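Local coordinates for SusD superfamily protein (Bacteroides vulgatus, PDB 3MYV), which probably binds polysaccharide at the bacterial outer membrane, as other members of the SusD family do in glycan capture and uptake, at residues L119-F122 / D123-C127; L212-Q215 / L216-A220; L269-Y272 / G273-G277. All blocks are in the same frame, centred on the assembly; numbering follows the deposited sequence.

Overall arrangement
The three contacts follow one another along the chain, and none nests in or crosses another. Each is local, between neighbours a turn or so apart. Contact 1 lies first, near the C-terminal end of helix 103-128, packed among helices 77-94, 160-177 and 189-202. Contact 2 follows on helix 206-223, which rests on helices 189-202 and 334-348, so helix 189-202 borders both. Contact 3 closes a tight loop between helix 265-268 and strand 277-279, beside strands 299-304 and 307-312. Contacts 1 and 2 have centres about 24 Å apart; contacts 2 and 3, about 36 Å apart by centres, lie on opposite sides of the chain's centre.

Contact 1: residues L119-F122 / D123-C127; sequences LCQF and DLTRC. With EDO (1,2-ethanediol), chain I.
Phe122 and Arg126 pack one turn apart on helix 103-128, part of the TPR-like helical scaffold of SusD proteins; the contact is buried. Phe122 CE2 lies over the middle of the guanidinium, 3.4 Å from Arg126 CZ, with the planes 26° apart. Arg126 CD sits over the ring face, a CH-pi contact of 4.1 Å to the Phe122 centroid. The arginine turns back along the helix because its CG stands between the backbone N and carbonyl carbon (chi1 61°) and the chain then runs extended to NE. Asp123 holds the guanidinium's rotation in a side-on salt bridge: Arg126 NE and NH2 both donate to Asp123 OD1, at 3.0 and 2.7 Å. Asp123 OD2 is taken by the hydroxyls of Tyr32 and Tyr33, and Phe399 adds a cation-pi contact to Arg126. At the guanidinium edge, Arg126 NH2 donates to O2 of 1,2-ethanediol, probably from the crystallisation liquor, 3.1 Å away. Gln121 O accepts two bonds from opposite faces of its carbonyl plane, from Thr125 N at 2.9 Å and Thr125 OG1 at 2.6 Å. Gln121 OE1 accepts from Ile145 N, and NE2 donates to Pro143 O and to a water that donates to Thr125 OG1 at 2.7 Å.

Contact 2: residues L212-Q215 / L216-A220; sequences LADQ and LIKDA
From Leu212 to Asp219 the backbone is regular alpha helix, each carbonyl of 212-215 accepting from the amide four residues on. The series runs from Leu216 N to Leu212 O (2.9 Å) through to Asp219 N to Gln215 O (2.8 Å). Two i to i+4 side-chain pairs run alongside it. Lys218 lies extended beyond CG and brings NZ 2.8 Å from Asp214 OD2, a salt bridge on the syn lone pair, while the hydroxyl of Tyr359 bonds Asp214 OD1, so both carboxylate oxygens are engaged. Gln215 folds back at chi2 (60°), which carries its amide over the next turn, and NE2 donates to Asp219 OD1 at 2.9 Å. That bond is in the plane of the amide but comes from above the carboxylate, 37° out of its plane. A water joins the two pairs, donating to Gln215 OE1 and accepting from Lys218 NZ. Asp219 OD2 forms a salt bridge with Arg193, tying this edge to helix 189-202. Gln215 and Lys218 lie on the exposed side of the helix. Elsewhere it is covered: Leu212 and Leu216 pack on helix 189-202, Ala213 on Val337 and Ala341, and Ile217 on Val337 and Tyr338, all three of helix 334-348.

Contact 3: residues L269-Y272 / G273-G277; sequences LNWY and GYQKG
Gln275, Gly273 and Trp271 carry this contact, a compact loop between helix 265-268 and strand 277-279. Gln275 runs extended beyond CG alongside the Trp271 side chain, both pointing the same way, and sets its NE2 over the middle of one indole face, 3.3 Å from Trp271 CE2. The amide is tilted 40° against the ring. The same NE2 makes a weak hydrogen bond to Trp271 O at 3.1 Å, so backbone and ring of one residue embrace the amide nitrogen. Gly273 ends a type I beta turn that starts at Asn270: Gly273 N donates to Asn270 O at 2.9 Å, from well above the carbonyl plane. Gln275 N reaches Asn270 O from the opposite face, at 3.1 Å. Asn270 also heads an Asx turn, its OD1 accepting from Tyr272 N at 2.9 Å. Beyond the turn, two waters each donate to both Leu269 O and Gly277 O, and a third bridges Trp271 O and Gly273 O. Trp271 and Tyr272 both touch Trp311, which packs the loop on strand 307-312; Trp271 also touches Tyr304 and Asn302 of strand 299-304. The loop's carbonyls are thus met by turn N-H groups and by water, and the partly positive Gln275 amide nitrogen probably sits favourably over the electron-rich indole, though its N-H is directed mainly to Trp271 O.

Contact 1: residues L119-F122 / D123-C127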
ATOM      1  N   LEU A 119       2.457  -0.322  10.376  1.00 11.29           N
ATOM      2  CA  LEU A 119       1.711  -0.214   9.123  1.00 10.55           C
ATOM      3  C   LEU A 119       0.482   0.702   9.241  1.00 11.53           C
ATOM      4  O   LEU A 119       0.283   1.612   8.414  1.00 11.07           O
ATOM      5  CB  LEU A 119       1.288  -1.611   8.657  1.00 13.56           C
ATOM      6  CG  LEU A 119       0.513  -1.685   7.347  1.00 15.64           C
ATOM      7  CD1 LEU A 119       1.288  -0.963   6.234  1.00 12.83           C
ATOM      8  CD2 LEU A 119       0.267  -3.152   6.983  1.00 17.27           C
ATOM      9  N   CYS A 120      -0.302   0.500  10.299  1.00 11.81           N
ATOM     10  CA  CYS A 120      -1.492   1.299  10.534  1.00 12.00           C
ATOM     11  C   CYS A 120      -1.124   2.771  10.680  1.00 11.39           C
ATOM     12  O   CYS A 120      -1.715   3.654  10.037  1.00 10.42           O
ATOM     13  CB  CYS A 120      -2.197   0.838  11.799  1.00 15.09           C
ATOM     14  SG  CYS A 120      -3.040  -0.750  11.600  1.00 16.60           S
ATOM     15  N   GLN A 121      -0.146   3.050  11.525  1.00 13.18           N
ATOM     16  CA  GLN A 121       0.232   4.459  11.723  1.00 11.47           C
ATOM     17  C   GLN A 121       0.790   5.071  10.450  1.00 12.04           C
ATOM     18  O   GLN A 121       0.560   6.271  10.155  1.00 10.09           O
ATOM     19  CB  GLN A 121       1.190   4.606  12.896  1.00 13.91           C
ATOM     20  CG  GLN A 121       1.339   6.096  13.339  1.00 12.07           C
ATOM     21  CD  GLN A 121       0.104   6.610  14.070  1.00 15.08           C
ATOM     22  OE1 GLN A 121      -0.296   6.037  15.094  1.00 14.03           O
ATOM     23  NE2 GLN A 121      -0.459   7.748  13.595  1.00 13.89           N
ATOM     24  N   PHE A 122       1.531   4.276   9.674  1.00 12.50           N
ATOM     25  CA  PHE A 122       2.098   4.758   8.399  1.00 11.84           C
ATOM     26  C   PHE A 122       0.999   5.154   7.422  1.00 13.41           C
ATOM     27  O   PHE A 122       1.029   6.240   6.848  1.00 12.18           O
ATOM     28  CB  PHE A 122       3.041   3.707   7.789  1.00 13.15           C
ATOM     29  CG  PHE A 122       3.514   4.030   6.376  1.00 13.63           C
ATOM     30  CD1 PHE A 122       4.317   5.136   6.128  1.00 11.58           C
ATOM     31  CD2 PHE A 122       3.218   3.188   5.319  1.00 16.35           C
ATOM     32  CE1 PHE A 122       4.768   5.413   4.831  1.00 15.75           C
ATOM     33  CE2 PHE A 122       3.681   3.452   4.031  1.00 17.32           C
ATOM     34  CZ  PHE A 122       4.465   4.571   3.795  1.00 12.64           C
ATOM     35  N   ASP A 123       0.004   4.283   7.274  1.00 11.74           N
ATOM     36  CA  ASP A 123      -1.128   4.570   6.408  1.00 13.27           C
ATOM     37  C   ASP A 123      -1.885   5.828   6.848  1.00 13.79           C
ATOM     38  O   ASP A 123      -2.141   6.726   6.029  1.00 14.06           O
ATOM     39  CB  ASP A 123      -2.032   3.346   6.315  1.00 13.97           C
ATOM     40  CG  ASP A 123      -1.423   2.239   5.438  1.00 14.38           C
ATOM     41  OD1 ASP A 123      -0.547   2.564   4.597  1.00 16.05           O
ATOM     42  OD2 ASP A 123      -1.807   1.054   5.603  1.00 15.77           O
ATOM     43  N   LEU A 124      -2.157   5.948   8.146  1.00 13.43           N
ATOM     44  CA  LEU A 124      -2.749   7.189   8.678  1.00 13.27           C
ATOM     45  C   LEU A 124      -1.921   8.422   8.359  1.00 12.89           C
ATOM     46  O   LEU A 124      -2.483   9.488   8.069  1.00 11.58           O
ATOM     47  CB  LEU A 124      -2.977   7.114  10.188  1.00 14.15           C
ATOM     48  CG  LEU A 124      -4.116   6.186  10.629  1.00 14.46           C
ATOM     49  CD1 LEU A 124      -3.993   5.812  12.137  1.00 12.38           C
ATOM     50  CD2 LEU A 124      -5.495   6.787  10.306  1.00 13.44           C
ATOM     51  N   THR A 125      -0.609   8.277   8.413  1.00 11.72           N
ATOM     52  CA  THR A 125       0.292   9.386   8.168  1.00 12.70           C
ATOM     53  C   THR A 125       0.259   9.786   6.698  1.00 12.42           C
ATOM     54  O   THR A 125       0.181  10.982   6.369  1.00 12.35           O
ATOM     55  CB  THR A 125       1.711   9.056   8.621  1.00 13.05           C
ATOM     56  OG1 THR A 125       1.695   8.637  10.007  1.00 12.58           O
ATOM     57  CG2 THR A 125       2.627  10.253   8.428  1.00 16.00           C
ATOM     58  N   ARG A 126       0.323   8.811   5.792  1.00 14.67           N
ATOM     59  CA  ARG A 126       0.283   9.194   4.371  1.00 15.11           C
ATOM     60  C   ARG A 126      -1.104   9.602   3.843  1.00 15.06           C
ATOM     61  O   ARG A 126      -1.189  10.246   2.794  1.00 12.77           O
ATOM     62  CB  ARG A 126       0.945   8.162   3.475  1.00 15.12           C
ATOM     63  CG  ARG A 126       0.319   6.795   3.496  1.00 15.36           C
ATOM     64  CD  ARG A 126       1.158   5.899   2.600  1.00 17.66           C
ATOM     65  NE  ARG A 126       0.728   4.523   2.743  1.00 15.04           N
ATOM     66  CZ  ARG A 126       0.992   3.524   1.901  1.00 16.41           C
ATOM     67  NH1 ARG A 126       1.633   3.727   0.775  1.00 12.88           N
ATOM     68  NH2 ARG A 126       0.554   2.302   2.178  1.00 16.16           N
ATOM     69  N   CYS A 127      -2.173   9.200   4.534  1.00 14.93           N
ATOM     70  CA  CYS A 127      -3.512   9.625   4.183  1.00 14.33           C
ATOM     71  C   CYS A 127      -3.919  10.979   4.803  1.00 16.83           C
ATOM     72  O   CYS A 127      -4.665  11.731   4.171  1.00 13.34           O
ATOM     73  CB  CYS A 127      -4.519   8.558   4.562  1.00 15.60           C
ATOM     74  SG  CYS A 127      -4.382   7.068   3.604  1.00 16.22           S
TER
HETATM   75  C1  EDO I 516      -0.762  -0.659  -0.417  1.00 34.68           C
HETATM   76  O1  EDO I 516      -0.260   0.483  -1.099  1.00 30.09           O
HETATM   77  C2  EDO I 516       0.359  -1.371   0.346  1.00 27.42           C
HETATM   78  O2  EDO I 516       0.608  -0.761   1.658  1.00 23.79           O
HETATM   79  O   HOH W   1       0.183  10.205  11.565  1.00 12.40           O

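Contact 2: residues L212-Q215 / L216-A220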
ATOM      1  N   LEU A 212      18.946  -1.740   2.929  1.00 15.07           N
ATOM      2  CA  LEU A 212      17.979  -2.731   3.394  1.00 15.49           C
ATOM      3  C   LEU A 212      17.372  -3.485   2.223  1.00 15.20           C
ATOM      4  O   LEU A 212      17.253  -4.727   2.265  1.00 13.42           O
ATOM      5  CB  LEU A 212      16.875  -2.080   4.250  1.00 16.14           C
ATOM      6  CG  LEU A 212      15.806  -3.042   4.816  1.00 18.91           C
ATOM      7  CD1 LEU A 212      16.419  -4.255   5.527  1.00 14.79           C
ATOM      8  CD2 LEU A 212      14.880  -2.318   5.777  1.00 13.26           C
ATOM      9  N   ALA A 213      16.972  -2.756   1.182  1.00 14.17           N
ATOM     10  CA  ALA A 213      16.313  -3.396   0.017  1.00 15.10           C
ATOM     11  C   ALA A 213      17.292  -4.359  -0.641  1.00 14.80           C
ATOM     12  O   ALA A 213      16.944  -5.483  -0.987  1.00 15.85           O
ATOM     13  CB  ALA A 213      15.825  -2.346  -1.014  1.00 13.75           C
ATOM     14  N   ASP A 214      18.534  -3.917  -0.771  1.00 13.88           N
ATOM     15  CA  ASP A 214      19.607  -4.749  -1.334  1.00 15.17           C
ATOM     16  C   ASP A 214      19.809  -6.031  -0.518  1.00 15.80           C
ATOM     17  O   ASP A 214      19.920  -7.125  -1.084  1.00 15.74           O
ATOM     18  CB  ASP A 214      20.900  -3.917  -1.388  1.00 16.47           C
ATOM     19  CG  ASP A 214      22.101  -4.720  -1.897  1.00 21.55           C
ATOM     20  OD1 ASP A 214      22.123  -5.127  -3.075  1.00 18.79           O
ATOM     21  OD2 ASP A 214      22.999  -4.939  -1.084  1.00 20.75           O
ATOM     22  N   GLN A 215      19.868  -5.915   0.816  1.00 15.42           N
ATOM     23  CA  GLN A 215      20.166  -7.087   1.634  1.00 14.51           C
ATOM     24  C   GLN A 215      18.987  -8.038   1.642  1.00 14.96           C
ATOM     25  O   GLN A 215      19.173  -9.259   1.696  1.00 18.07           O
ATOM     26  CB  GLN A 215      20.523  -6.701   3.077  1.00 15.12           C
ATOM     27  CG  GLN A 215      21.082  -7.886   3.884  1.00 17.84           C
ATOM     28  CD  GLN A 215      22.354  -8.451   3.273  1.00 17.51           C
ATOM     29  OE1 GLN A 215      23.341  -7.732   3.099  1.00 24.84           O
ATOM     30  NE2 GLN A 215      22.338  -9.731   2.935  1.00 17.40           N
ATOM     31  N   LEU A 216      17.775  -7.478   1.609  1.00 14.48           N
ATOM     32  CA  LEU A 216      16.547  -8.272   1.603  1.00 14.70           C
ATOM     33  C   LEU A 216      16.468  -9.095   0.320  1.00 13.79           C
ATOM     34  O   LEU A 216      16.080 -10.279   0.345  1.00 16.13           O
ATOM     35  CB  LEU A 216      15.317  -7.330   1.749  1.00 13.97           C
ATOM     36  CG  LEU A 216      13.920  -7.951   1.801  1.00 15.62           C
ATOM     37  CD1 LEU A 216      13.832  -8.963   2.912  1.00 18.60           C
ATOM     38  CD2 LEU A 216      12.822  -6.857   1.987  1.00 12.50           C
ATOM     39  N   ILE A 217      16.818  -8.483  -0.808  1.00 14.44           N
ATOM     40  CA  ILE A 217      16.848  -9.202  -2.088  1.00 15.07           C
ATOM     41  C   ILE A 217      17.891 -10.313  -2.044  1.00 16.59           C
ATOM     42  O   ILE A 217      17.628 -11.448  -2.476  1.00 16.27           O
ATOM     43  CB  ILE A 217      17.139  -8.256  -3.265  1.00 16.36           C
ATOM     44  CG1 ILE A 217      15.957  -7.295  -3.497  1.00 21.46           C
ATOM     45  CG2 ILE A 217      17.403  -9.012  -4.532  1.00 19.85           C
ATOM     46  CD1 ILE A 217      16.354  -6.079  -4.311  1.00 14.38           C
ATOM     47  N   LYS A 218      19.066  -9.994  -1.489  1.00 17.73           N
ATOM     48  CA  LYS A 218      20.122 -10.986  -1.374  1.00 17.17           C
ATOM     49  C   LYS A 218      19.688 -12.153  -0.489  1.00 18.23           C
ATOM     50  O   LYS A 218      19.920 -13.325  -0.850  1.00 19.03           O
ATOM     51  CB  LYS A 218      21.402 -10.360  -0.857  1.00 15.99           C
ATOM     52  CG  LYS A 218      22.094  -9.464  -1.871  1.00 20.07           C
ATOM     53  CD  LYS A 218      23.184  -8.666  -1.231  1.00 17.72           C
ATOM     54  CE  LYS A 218      24.083  -8.012  -2.252  1.00 22.17           C
ATOM     55  NZ  LYS A 218      24.890  -6.954  -1.534  1.00 19.89           N
ATOM     56  N   ASP A 219      19.031 -11.835   0.634  1.00 17.99           N
ATOM     57  CA  ASP A 219      18.550 -12.862   1.558  1.00 17.50           C
ATOM     58  C   ASP A 219      17.454 -13.733   0.926  1.00 18.68           C
ATOM     59  O   ASP A 219      17.444 -14.951   1.120  1.00 20.89           O
ATOM     60  CB  ASP A 219      18.037 -12.257   2.871  1.00 17.56           C
ATOM     61  CG  ASP A 219      19.125 -11.556   3.672  1.00 18.65           C
ATOM     62  OD1 ASP A 219      20.344 -11.762   3.390  1.00 19.47           O
ATOM     63  OD2 ASP A 219      18.756 -10.762   4.569  1.00 18.47           O
ATOM     64  N   ALA A 220      16.519 -13.129   0.196  1.00 20.46           N
ATOM     65  CA  ALA A 220      15.526 -13.918  -0.576  1.00 21.09           C
ATOM     66  C   ALA A 220      16.194 -14.923  -1.528  1.00 23.31           C
ATOM     67  O   ALA A 220      15.760 -16.083  -1.654  1.00 21.26           O
ATOM     68  CB  ALA A 220      14.601 -12.998  -1.362  1.00 19.78           C
TER
HETATM   69  O   HOH W   2      25.692  -7.684   1.251  1.00 38.05           O

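Contact 3: residues L269-Y272 / G273-G277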
ATOM      1  N   LEU A 269     -13.049  -3.950  -9.202  1.00 13.47           N
ATOM      2  CA  LEU A 269     -12.295  -3.614 -10.421  1.00 12.79           C
ATOM      3  C   LEU A 269     -12.780  -4.410 -11.643  1.00 14.91           C
ATOM      4  O   LEU A 269     -12.457  -4.085 -12.776  1.00 15.01           O
ATOM      5  CB  LEU A 269     -10.799  -3.869 -10.245  1.00 12.61           C
ATOM      6  CG  LEU A 269      -9.969  -2.855  -9.443  1.00 16.23           C
ATOM      7  CD1 LEU A 269      -8.506  -3.117  -9.685  1.00 14.66           C
ATOM      8  CD2 LEU A 269     -10.306  -1.413  -9.812  1.00 14.36           C
ATOM      9  N   ASN A 270     -13.476  -5.496 -11.401  1.00 12.59           N
ATOM     10  CA  ASN A 270     -13.833  -6.411 -12.490  1.00 15.05           C
ATOM     11  C   ASN A 270     -15.013  -5.883 -13.310  1.00 15.40           C
ATOM     12  O   ASN A 270     -16.048  -5.490 -12.767  1.00 14.75           O
ATOM     13  CB  ASN A 270     -14.152  -7.787 -11.912  1.00 12.53           C
ATOM     14  CG  ASN A 270     -14.136  -8.858 -12.932  1.00 11.74           C
ATOM     15  OD1 ASN A 270     -15.074  -8.995 -13.733  1.00 15.15           O
ATOM     16  ND2 ASN A 270     -13.088  -9.705 -12.891  1.00 11.36           N
ATOM     17  N   TRP A 271     -14.857  -5.927 -14.626  1.00 15.87           N
ATOM     18  CA  TRP A 271     -15.866  -5.434 -15.559  1.00 16.49           C
ATOM     19  C   TRP A 271     -17.203  -6.145 -15.331  1.00 16.23           C
ATOM     20  O   TRP A 271     -18.269  -5.529 -15.423  1.00 16.55           O
ATOM     21  CB  TRP A 271     -15.394  -5.667 -17.003  1.00 16.15           C
ATOM     22  CG  TRP A 271     -16.378  -5.264 -18.051  1.00 16.16           C
ATOM     23  CD1 TRP A 271     -17.362  -6.032 -18.591  1.00 18.77           C
ATOM     24  CD2 TRP A 271     -16.490  -3.975 -18.658  1.00 16.68           C
ATOM     25  NE1 TRP A 271     -18.084  -5.306 -19.490  1.00 18.68           N
ATOM     26  CE2 TRP A 271     -17.564  -4.039 -19.564  1.00 17.22           C
ATOM     27  CE3 TRP A 271     -15.779  -2.765 -18.523  1.00 19.05           C
ATOM     28  CZ2 TRP A 271     -17.956  -2.947 -20.336  1.00 21.14           C
ATOM     29  CZ3 TRP A 271     -16.162  -1.680 -19.297  1.00 20.06           C
ATOM     30  CH2 TRP A 271     -17.240  -1.778 -20.190  1.00 24.81           C
ATOM     31  N   TYR A 272     -17.104  -7.437 -15.025  1.00 13.55           N
ATOM     32  CA  TYR A 272     -18.269  -8.306 -14.817  1.00 14.12           C
ATOM     33  C   TYR A 272     -18.807  -8.290 -13.383  1.00 12.18           C
ATOM     34  O   TYR A 272     -19.823  -8.939 -13.098  1.00 13.50           O
ATOM     35  CB  TYR A 272     -17.911  -9.721 -15.229  1.00 11.22           C
ATOM     36  CG  TYR A 272     -17.480  -9.738 -16.673  1.00 12.21           C
ATOM     37  CD1 TYR A 272     -18.422  -9.672 -17.692  1.00 13.18           C
ATOM     38  CD2 TYR A 272     -16.128  -9.727 -17.006  1.00 11.61           C
ATOM     39  CE1 TYR A 272     -18.037  -9.610 -19.032  1.00 18.20           C
ATOM     40  CE2 TYR A 272     -15.716  -9.691 -18.336  1.00 17.43           C
ATOM     41  CZ  TYR A 272     -16.671  -9.640 -19.341  1.00 18.38           C
ATOM     42  OH  TYR A 272     -16.253  -9.580 -20.640  1.00 20.01           O
ATOM     43  N   GLY A 273     -18.107  -7.573 -12.502  1.00 12.42           N
ATOM     44  CA  GLY A 273     -18.483  -7.412 -11.089  1.00 14.43           C
ATOM     45  C   GLY A 273     -19.180  -6.068 -10.924  1.00 14.85           C
ATOM     46  O   GLY A 273     -20.205  -5.827 -11.546  1.00 16.78           O
ATOM     47  N   TYR A 274     -18.604  -5.159 -10.142  1.00 14.54           N
ATOM     48  CA  TYR A 274     -19.249  -3.865  -9.974  0.60 14.21           C
ATOM     49  C   TYR A 274     -18.674  -2.759 -10.870  1.00 14.39           C
ATOM     50  O   TYR A 274     -19.147  -1.619 -10.845  1.00 13.12           O
ATOM     51  CB  TYR A 274     -19.313  -3.471  -8.490  0.60 16.15           C
ATOM     52  CG  TYR A 274     -20.644  -3.812  -7.834  0.60 16.00           C
ATOM     53  CD1 TYR A 274     -21.838  -3.358  -8.378  0.60 17.36           C
ATOM     54  CD2 TYR A 274     -20.711  -4.573  -6.666  0.60 14.64           C
ATOM     55  CE1 TYR A 274     -23.065  -3.649  -7.794  0.60 20.21           C
ATOM     56  CE2 TYR A 274     -21.941  -4.850  -6.056  0.60 12.66           C
ATOM     57  CZ  TYR A 274     -23.118  -4.387  -6.629  0.60 12.40           C
ATOM     58  OH  TYR A 274     -24.353  -4.658  -6.076  0.60 21.99           O
ATOM     59  N   GLN A 275     -17.660  -3.080 -11.671  1.00 11.86           N
ATOM     60  CA  GLN A 275     -17.236  -2.195 -12.765  1.00 13.35           C
ATOM     61  C   GLN A 275     -16.971  -0.762 -12.301  1.00 12.75           C
ATOM     62  O   GLN A 275     -17.391   0.187 -12.949  1.00 13.22           O
ATOM     63  CB  GLN A 275     -18.297  -2.235 -13.870  1.00 13.41           C
ATOM     64  CG  GLN A 275     -17.870  -1.807 -15.281  1.00 16.20           C
ATOM     65  CD  GLN A 275     -19.041  -1.878 -16.237  1.00 25.18           C
ATOM     66  OE1 GLN A 275     -19.841  -0.951 -16.323  1.00 30.74           O
ATOM     67  NE2 GLN A 275     -19.187  -3.013 -16.917  1.00 24.94           N
ATOM     68  N   LYS A 276     -16.231  -0.629 -11.200  1.00 13.57           N
ATOM     69  CA  LYS A 276     -16.026   0.652 -10.547  1.00 13.51           C
ATOM     70  C   LYS A 276     -14.927   1.503 -11.141  1.00 14.65           C
ATOM     71  O   LYS A 276     -14.890   2.727 -10.907  1.00 12.86           O
ATOM     72  CB  LYS A 276     -15.738   0.492  -9.061  1.00 15.00           C
ATOM     73  CG  LYS A 276     -16.867  -0.187  -8.245  1.00 16.91           C
ATOM     74  CD  LYS A 276     -18.219   0.526  -8.324  1.00 17.46           C
ATOM     75  CE  LYS A 276     -19.149   0.106  -7.169  1.00 21.39           C
ATOM     76  NZ  LYS A 276     -20.485   0.798  -7.287  1.00 18.81           N
ATOM     77  N   GLY A 277     -14.038   0.877 -11.895  1.00 13.78           N
ATOM     78  CA  GLY A 277     -12.897   1.608 -12.434  1.00 15.40           C
ATOM     79  C   GLY A 277     -12.224   0.898 -13.587  1.00 13.74           C
ATOM     80  O   GLY A 277     -12.450  -0.287 -13.822  1.00 14.01           O
TER
HETATM   81  O   HOH W   3     -14.194  -2.463 -14.415  1.00 15.40           O
HETATM   82  O   HOH W   4     -10.489  -2.326 -13.669  1.00 15.79           O
HETATM   83  O   HOH W   5     -20.950  -5.857 -14.381  1.00 20.35           O